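Local atomic coordinates of alpha-fucosidase GH29 (Fusarium graminearum, PDB entry 4PSR), a protein that hydrolyses alpha-L-fucosidic bonds and probably removes the alpha-1,6-linked fucose from the reducing-end N-acetylglucosamine of glycoprotein carbohydrates. Residues 21-26 against 264-269; 27-32 against 339-344; 115-120 against 162-167. All blocks are in the same frame, centred on the assembly; numbering follows the deposited sequence.

Contact 1: residues 21-26 against 264-269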
# COMPACT_ATOMS: atom_id res chain seq x y z
N PRO A 21 -9.82 4.45 8.47
CA PRO A 21 -11.26 4.79 8.44
C PRO A 21 -11.95 4.13 7.25
O PRO A 21 -11.31 3.67 6.32
CB PRO A 21 -11.25 6.31 8.32
CG PRO A 21 -9.96 6.64 7.65
CD PRO A 21 -8.96 5.60 8.14
N GLU A 22 -13.27 4.08 7.29
CA GLU A 22 -14.03 3.37 6.26
C GLU A 22 -13.75 3.89 4.85
O GLU A 22 -13.62 3.06 3.93
CB GLU A 22 -15.53 3.39 6.57
CG GLU A 22 -15.87 2.72 7.88
CD GLU A 22 -15.41 1.29 7.94
OE1 GLU A 22 -15.87 0.46 7.13
OE2 GLU A 22 -14.62 0.94 8.83
N TRP A 23 -13.59 5.20 4.65
CA TRP A 23 -13.34 5.69 3.30
C TRP A 23 -12.02 5.11 2.73
O TRP A 23 -11.91 4.87 1.51
CB TRP A 23 -13.31 7.22 3.19
CG TRP A 23 -12.11 7.90 3.82
CD1 TRP A 23 -12.07 8.53 5.02
CD2 TRP A 23 -10.80 8.06 3.24
NE1 TRP A 23 -10.83 9.05 5.25
CE2 TRP A 23 -10.02 8.77 4.18
CE3 TRP A 23 -10.21 7.66 2.05
CZ2 TRP A 23 -8.69 9.08 3.95
CZ3 TRP A 23 -8.87 7.99 1.82
CH2 TRP A 23 -8.13 8.68 2.77
N TYR A 24 -11.04 4.92 3.60
CA TYR A 24 -9.74 4.42 3.18
C TYR A 24 -9.81 2.94 2.86
O TYR A 24 -9.23 2.48 1.89
CB TYR A 24 -8.69 4.76 4.25
CG TYR A 24 -7.28 4.20 4.04
CD1 TYR A 24 -6.89 3.03 4.65
CD2 TYR A 24 -6.36 4.86 3.24
CE1 TYR A 24 -5.62 2.53 4.50
CE2 TYR A 24 -5.07 4.38 3.09
CZ TYR A 24 -4.72 3.21 3.72
OH TYR A 24 -3.46 2.68 3.59
N ARG A 25 -10.56 2.18 3.64
CA ARG A 25 -10.80 0.78 3.34
C ARG A 25 -11.59 0.61 2.04
O ARG A 25 -11.40 -0.37 1.31
CB ARG A 25 -11.53 0.08 4.49
CG ARG A 25 -10.83 0.17 5.84
CD ARG A 25 -11.58 -0.57 6.93
NE ARG A 25 -10.95 -0.32 8.24
CZ ARG A 25 -10.56 -1.25 9.10
NH1 ARG A 25 -10.71 -2.54 8.87
NH2 ARG A 25 -10.01 -0.84 10.23
N ASP A 26 -12.46 1.57 1.75
CA ASP A 26 -13.25 1.51 0.53
C ASP A 26 -12.43 1.83 -0.71
O ASP A 26 -12.82 1.47 -1.82
CB ASP A 26 -14.39 2.53 0.60
CG ASP A 26 -15.49 2.17 1.59
OD1 ASP A 26 -15.58 1.00 2.06
OD2 ASP A 26 -16.26 3.10 1.92
N GLY A 264 -12.55 18.36 10.37
CA GLY A 264 -13.71 17.51 10.17
C GLY A 264 -13.47 16.35 9.22
O GLY A 264 -14.38 15.95 8.50
N LYS A 265 -12.25 15.84 9.23
CA LYS A 265 -11.80 14.80 8.31
C LYS A 265 -11.25 13.63 9.10
O LYS A 265 -10.68 13.82 10.17
CB LYS A 265 -10.64 15.30 7.44
CG LYS A 265 -10.96 16.47 6.58
CD LYS A 265 -10.24 16.42 5.26
CE LYS A 265 -8.76 16.71 5.38
NZ LYS A 265 -8.19 16.88 4.02
N GLU A 266 -11.38 12.44 8.56
CA GLU A 266 -10.75 11.24 9.08
C GLU A 266 -9.45 11.04 8.33
O GLU A 266 -9.45 10.69 7.16
CB GLU A 266 -11.64 10.03 8.89
CG GLU A 266 -12.95 10.09 9.64
CD GLU A 266 -13.87 9.00 9.18
OE1 GLU A 266 -14.14 8.06 9.95
OE2 GLU A 266 -14.29 9.07 8.00
N VAL A 267 -8.34 11.29 9.01
CA VAL A 267 -7.02 11.27 8.38
C VAL A 267 -6.31 9.98 8.68
O VAL A 267 -6.64 9.24 9.62
CB VAL A 267 -6.14 12.49 8.77
CG1 VAL A 267 -6.87 13.77 8.39
CG2 VAL A 267 -5.74 12.47 10.27
N VAL A 268 -5.32 9.68 7.85
CA VAL A 268 -4.54 8.44 7.94
C VAL A 268 -3.07 8.75 7.90
O VAL A 268 -2.62 9.61 7.13
CB VAL A 268 -4.86 7.52 6.76
CG1 VAL A 268 -4.01 6.25 6.75
CG2 VAL A 268 -6.34 7.18 6.75
N THR A 269 -2.26 8.06 8.72
CA THR A 269 -0.83 8.08 8.49
C THR A 269 -0.29 6.65 8.38
O THR A 269 -0.79 5.73 9.05
CB THR A 269 -0.07 8.90 9.57
OG1 THR A 269 1.26 9.17 9.14
CG2 THR A 269 -0.05 8.19 10.93
O HOH W 1 -14.57 5.52 9.53
O HOH W 2 -14.93 6.96 6.42
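Pro21, Trp23 and Tyr24, at the start of helix 22-27, pack against Glu266 and Val268 where the chain runs into strand 268-272; this largely buried helix-to-strand contact lies at the N-terminal end of the barrel. Val268 presents its CG2 methyl to all three. The tightest approach is to Pro21: Pro21 CD is 3.4 Å from Val268 CG2, closer than carbon atoms usually pack. Trp23 CZ2 and Tyr24 CG are each 4.1 Å from Val268 CG2, while the second methyl, CG1, lies over the rim of one face of the Tyr24 ring. Tyr24 also touches Ile222 and Val284, and its hydroxyl is hydrogen-bonded to Gln301.

Polar groups join the segments on the Glu266 side. Trp23 NE1 donates to the backbone O of Glu266 at 2.9 Å, with an N-H...O angle of 157°; the oxygen lies almost in the indole plane. The Glu266 side chain, extended beyond CG, runs alongside Pro21 and Trp23, pointing the other way. Its carboxylate serves the first turn through two waters. Glu266 OE1 takes a bond from one, 2.6 Å away, which accepts from Glu22 N; Glu266 OE2 takes a bond from the other, 2.7 Å away, which accepts from Trp23 N. A negative group facing these helix-start amides is probably favourable electrostatically. With Pro21 at the N-cap and strands 222-225, 268-272 and 284-287 all reached by Tyr24, the contact is that of a short helix covering the N-terminal mouth of a TIM barrel.

Contact 2: residues 27-32 against 339-344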
# COMPACT_ATOMS: atom_id res chain seq x y z
N ALA A 27 -11.36 2.59 -0.54
CA ALA A 27 -10.66 3.22 -1.65
C ALA A 27 -9.90 2.27 -2.55
O ALA A 27 -9.95 2.42 -3.77
CB ALA A 27 -9.74 4.31 -1.15
N LYS A 28 -9.15 1.35 -1.93
CA LYS A 28 -8.40 0.26 -2.57
C LYS A 28 -7.16 0.63 -3.37
O LYS A 28 -6.13 -0.04 -3.22
CB LYS A 28 -9.27 -0.61 -3.45
CG LYS A 28 -10.53 -1.19 -2.73
CD LYS A 28 -10.22 -1.82 -1.37
CE LYS A 28 -11.42 -2.52 -0.81
NZ LYS A 28 -11.16 -3.03 0.55
N PHE A 29 -7.26 1.64 -4.21
CA PHE A 29 -6.24 1.95 -5.22
C PHE A 29 -5.94 3.43 -5.19
O PHE A 29 -6.84 4.27 -5.26
CB PHE A 29 -6.75 1.54 -6.62
CG PHE A 29 -5.78 1.86 -7.72
CD1 PHE A 29 -4.48 1.35 -7.74
CD2 PHE A 29 -6.19 2.69 -8.76
CE1 PHE A 29 -3.59 1.69 -8.79
CE2 PHE A 29 -5.30 3.02 -9.80
CZ PHE A 29 -4.01 2.51 -9.81
N GLY A 30 -4.65 3.76 -5.03
CA GLY A 30 -4.15 5.11 -5.13
C GLY A 30 -2.91 5.21 -5.99
O GLY A 30 -2.32 4.18 -6.37
N VAL A 31 -2.52 6.43 -6.34
CA VAL A 31 -1.34 6.67 -7.15
C VAL A 31 -0.50 7.81 -6.56
O VAL A 31 -1.01 8.86 -6.20
CB VAL A 31 -1.72 7.02 -8.62
CG1 VAL A 31 -0.50 7.45 -9.42
CG2 VAL A 31 -2.40 5.82 -9.28
N TYR A 32 0.81 7.61 -6.52
CA TYR A 32 1.74 8.67 -6.17
C TYR A 32 2.94 8.65 -7.11
O TYR A 32 3.01 7.82 -7.99
CB TYR A 32 2.15 8.66 -4.68
CG TYR A 32 3.13 7.61 -4.13
CD1 TYR A 32 3.97 7.96 -3.08
CD2 TYR A 32 3.15 6.31 -4.58
CE1 TYR A 32 4.82 7.05 -2.52
CE2 TYR A 32 4.02 5.38 -4.02
CZ TYR A 32 4.83 5.75 -2.98
OH TYR A 32 5.66 4.78 -2.42
N MET A 339 -3.48 -0.84 -2.37
CA MET A 339 -2.26 -0.73 -3.17
C MET A 339 -2.08 0.69 -3.62
O MET A 339 -2.96 1.26 -4.29
CB MET A 339 -2.30 -1.66 -4.40
CG MET A 339 -0.93 -1.77 -5.09
SD MET A 339 -0.89 -2.90 -6.47
CE MET A 339 -1.58 -1.80 -7.63
N LEU A 340 -0.93 1.26 -3.30
CA LEU A 340 -0.55 2.61 -3.74
C LEU A 340 0.50 2.46 -4.82
O LEU A 340 1.64 2.00 -4.57
CB LEU A 340 0.01 3.42 -2.55
CG LEU A 340 0.60 4.79 -2.87
CD1 LEU A 340 -0.39 5.70 -3.59
CD2 LEU A 340 1.15 5.45 -1.58
N LEU A 341 0.11 2.80 -6.06
CA LEU A 341 0.96 2.64 -7.23
C LEU A 341 1.78 3.87 -7.56
O LEU A 341 1.26 4.98 -7.71
CB LEU A 341 0.10 2.27 -8.44
CG LEU A 341 0.82 2.08 -9.77
CD1 LEU A 341 1.79 0.91 -9.75
CD2 LEU A 341 -0.20 1.93 -10.90
N ASN A 342 3.08 3.66 -7.69
CA ASN A 342 4.01 4.74 -8.05
C ASN A 342 4.21 4.87 -9.55
O ASN A 342 4.39 3.84 -10.24
CB ASN A 342 5.37 4.53 -7.38
CG ASN A 342 6.39 5.52 -7.84
OD1 ASN A 342 6.37 6.66 -7.41
ND2 ASN A 342 7.28 5.10 -8.72
N ILE A 343 4.16 6.11 -10.03
CA ILE A 343 4.51 6.46 -11.42
C ILE A 343 5.72 7.38 -11.41
O ILE A 343 6.09 7.95 -10.36
CB ILE A 343 3.29 7.06 -12.19
CG1 ILE A 343 2.90 8.41 -11.61
CG2 ILE A 343 2.13 6.06 -12.14
CD1 ILE A 343 1.71 9.10 -12.36
N SER A 344 6.34 7.52 -12.58
CA SER A 344 7.70 8.07 -12.68
C SER A 344 7.86 9.07 -13.82
O SER A 344 8.37 8.71 -14.89
CB SER A 344 8.70 6.93 -12.89
OG SER A 344 8.56 5.91 -11.91
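Leu340 sets its CD2 methyl squarely over the Tyr32 ring, 3.7 Å from the centroid and 9° off the normal, a CH-pi contact. Leu340 CG comes still closer to the ring carbon Tyr32 CD2, at 3.4 Å. On the opposite face, near the rim, stands Asn342 OD1, its amide turned 83° from the ring. Tyr32 CG sits between the backbone N and the carbonyl carbon (chi1 74°), which swings the ring across the neighbouring strand. Gly30 has no side chain, and Leu340 CD1 lies 3.5 Å from its carbonyl C.

Phe29, Val31, Met339 and Leu341 occupy the other side of the sheet, toward helices 322-334 and 353-369. There the Phe29 side chain passes Leu341 at a slant, CE1 3.8 Å from Leu341 CB. The Val31 and Ile343 side chains meet roughly at right angles, Val31 CG1 4.0 Å from Ile343 CD1. A ladder of five backbone hydrogen bonds, beginning with Met339 N to Lys28 O and ending with Ile343 N to Tyr32 O, closes the barrel between its first and last strands.

Chemically, the outer side is apolar packing, whereas Tyr32 touches the bound fucose, and Asn342 OD1, bonded to His34 ND1, probably helps position that fucose neighbour.

Contact 3: residues 115-120 against 162-167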
# COMPACT_ATOMS: atom_id res chain seq x y z
N SER A 115 -7.35 6.55 -14.22
CA SER A 115 -6.88 5.21 -13.81
C SER A 115 -7.77 4.53 -12.76
O SER A 115 -7.59 3.35 -12.48
CB SER A 115 -5.43 5.26 -13.27
OG SER A 115 -5.35 5.77 -11.94
N GLY A 116 -8.67 5.30 -12.15
CA GLY A 116 -9.52 4.80 -11.09
C GLY A 116 -8.97 5.04 -9.68
O GLY A 116 -9.53 4.55 -8.71
N ALA A 117 -7.88 5.79 -9.55
CA ALA A 117 -7.30 6.11 -8.25
C ALA A 117 -8.33 6.88 -7.41
O ALA A 117 -8.96 7.81 -7.93
CB ALA A 117 -6.10 6.97 -8.47
N ARG A 118 -8.48 6.51 -6.14
CA ARG A 118 -9.35 7.25 -5.25
C ARG A 118 -8.57 8.11 -4.28
O ARG A 118 -9.16 8.95 -3.59
CB ARG A 118 -10.28 6.31 -4.51
CG ARG A 118 -11.41 5.78 -5.34
CD ARG A 118 -12.47 5.27 -4.41
NE ARG A 118 -13.71 4.95 -5.09
CZ ARG A 118 -14.71 4.34 -4.51
NH1 ARG A 118 -14.62 4.00 -3.23
NH2 ARG A 118 -15.80 4.08 -5.21
N PHE A 119 -7.25 7.93 -4.23
CA PHE A 119 -6.34 8.85 -3.54
C PHE A 119 -5.11 9.03 -4.41
O PHE A 119 -4.73 8.10 -5.12
CB PHE A 119 -5.98 8.43 -2.09
CG PHE A 119 -5.40 7.02 -1.91
CD1 PHE A 119 -4.08 6.85 -1.56
CD2 PHE A 119 -6.21 5.89 -1.97
CE1 PHE A 119 -3.56 5.58 -1.35
CE2 PHE A 119 -5.70 4.61 -1.78
CZ PHE A 119 -4.37 4.47 -1.45
N ALA A 120 -4.50 10.21 -4.35
CA ALA A 120 -3.38 10.52 -5.19
C ALA A 120 -2.57 11.66 -4.61
O ALA A 120 -3.09 12.47 -3.84
CB ALA A 120 -3.86 10.89 -6.61
N ASN A 162 -10.10 17.35 -8.94
CA ASN A 162 -10.46 16.11 -9.61
C ASN A 162 -11.06 15.04 -8.69
O ASN A 162 -11.13 13.87 -9.04
CB ASN A 162 -9.27 15.62 -10.43
CG ASN A 162 -9.06 16.45 -11.66
OD1 ASN A 162 -9.74 16.23 -12.68
ND2 ASN A 162 -8.20 17.44 -11.58
N ASP A 163 -11.47 15.48 -7.51
CA ASP A 163 -12.28 14.69 -6.58
C ASP A 163 -11.66 13.37 -6.13
O ASP A 163 -12.34 12.34 -6.05
CB ASP A 163 -13.68 14.47 -7.16
CG ASP A 163 -14.41 15.78 -7.41
OD1 ASP A 163 -14.38 16.67 -6.54
OD2 ASP A 163 -15.02 15.91 -8.50
N MET A 164 -10.37 13.44 -5.80
CA MET A 164 -9.64 12.35 -5.17
C MET A 164 -9.16 12.86 -3.81
O MET A 164 -8.94 14.06 -3.61
CB MET A 164 -8.44 11.91 -6.02
CG MET A 164 -8.85 11.30 -7.34
SD MET A 164 -7.51 10.84 -8.42
CE MET A 164 -6.89 12.44 -8.90
N LYS A 165 -9.02 11.93 -2.87
CA LYS A 165 -8.34 12.21 -1.61
C LYS A 165 -6.87 12.44 -1.87
O LYS A 165 -6.29 11.90 -2.82
CB LYS A 165 -8.56 11.04 -0.63
CG LYS A 165 -10.01 10.82 -0.21
CD LYS A 165 -10.34 11.54 1.08
CE LYS A 165 -11.76 11.25 1.58
NZ LYS A 165 -11.98 11.97 2.86
N LEU A 166 -6.24 13.22 -1.00
CA LEU A 166 -4.84 13.61 -1.17
C LEU A 166 -3.92 12.80 -0.25
O LEU A 166 -4.08 12.82 0.99
CB LEU A 166 -4.66 15.09 -0.86
CG LEU A 166 -3.24 15.65 -0.97
CD1 LEU A 166 -2.71 15.61 -2.37
CD2 LEU A 166 -3.17 17.07 -0.41
N VAL A 167 -2.96 12.11 -0.86
CA VAL A 167 -1.85 11.50 -0.14
C VAL A 167 -0.59 12.34 -0.37
O VAL A 167 -0.33 12.80 -1.49
CB VAL A 167 -1.61 10.01 -0.51
CG1 VAL A 167 -1.40 9.81 -2.01
CG2 VAL A 167 -0.44 9.42 0.27
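The Phe119 ring meets Val167 at its edge: Phe119 CD1 lies 4.0 Å from Val167 CG1, close to the ring plane. Ala27 of helix 22-27 and Ile222 of strand 222-225 also touch the Phe119 side chain. Phe119 CB rests 3.9 Å from Lys165 CB, and Val167 CG1 presses within 3.4 Å of the carbonyl C of Ala120.

Three backbone hydrogen bonds bind the parallel strands: Lys165 N to Arg118 O, Ala120 N to Lys165 O, and Val167 N to Ala120 O. In the last, the donor stands 58° out of the carbonyl plane. These are the second and third strands of the TIM barrel, joined through helix 151-161 in a beta-alpha-beta crossover.

On the side facing helix 105-114, Met164 SD lies 3.4 Å from Ala117 O and 4.1 Å from Ala120 CB, and the bend at chi3 (-70°) brings CE equally near that methyl. Ile109 and Lys113 of the helix touch the Met164 side chain. On the other side of the sheet, where Phe119 also points, the Lys165 side chain makes a cation-pi contact with Trp23.

All three contacts reach the same eight-stranded barrel. Contacts 2 and 3 are nearest, their centres about 9 Å apart, because strands 29-33 and 119-125 are neighbours: Arg118 N and Phe29 O, 2.9 Å apart, and Val31 N and Phe119 O, 3.0 Å apart, are probable hydrogen bonds. Contact 1 runs directly into contact 2 along the chain, helix 22-27 leading into strand 29-33, and touches contact 3 where Trp23 CZ3 lies 3.7 Å from Lys165 CG. Distance to the bound fucose separates them: about 4 Å from the Tyr32 side chain in contact 2, about 11 Å from that of Val167 in contact 3 and about 14 Å from that of Tyr24 in contact 1.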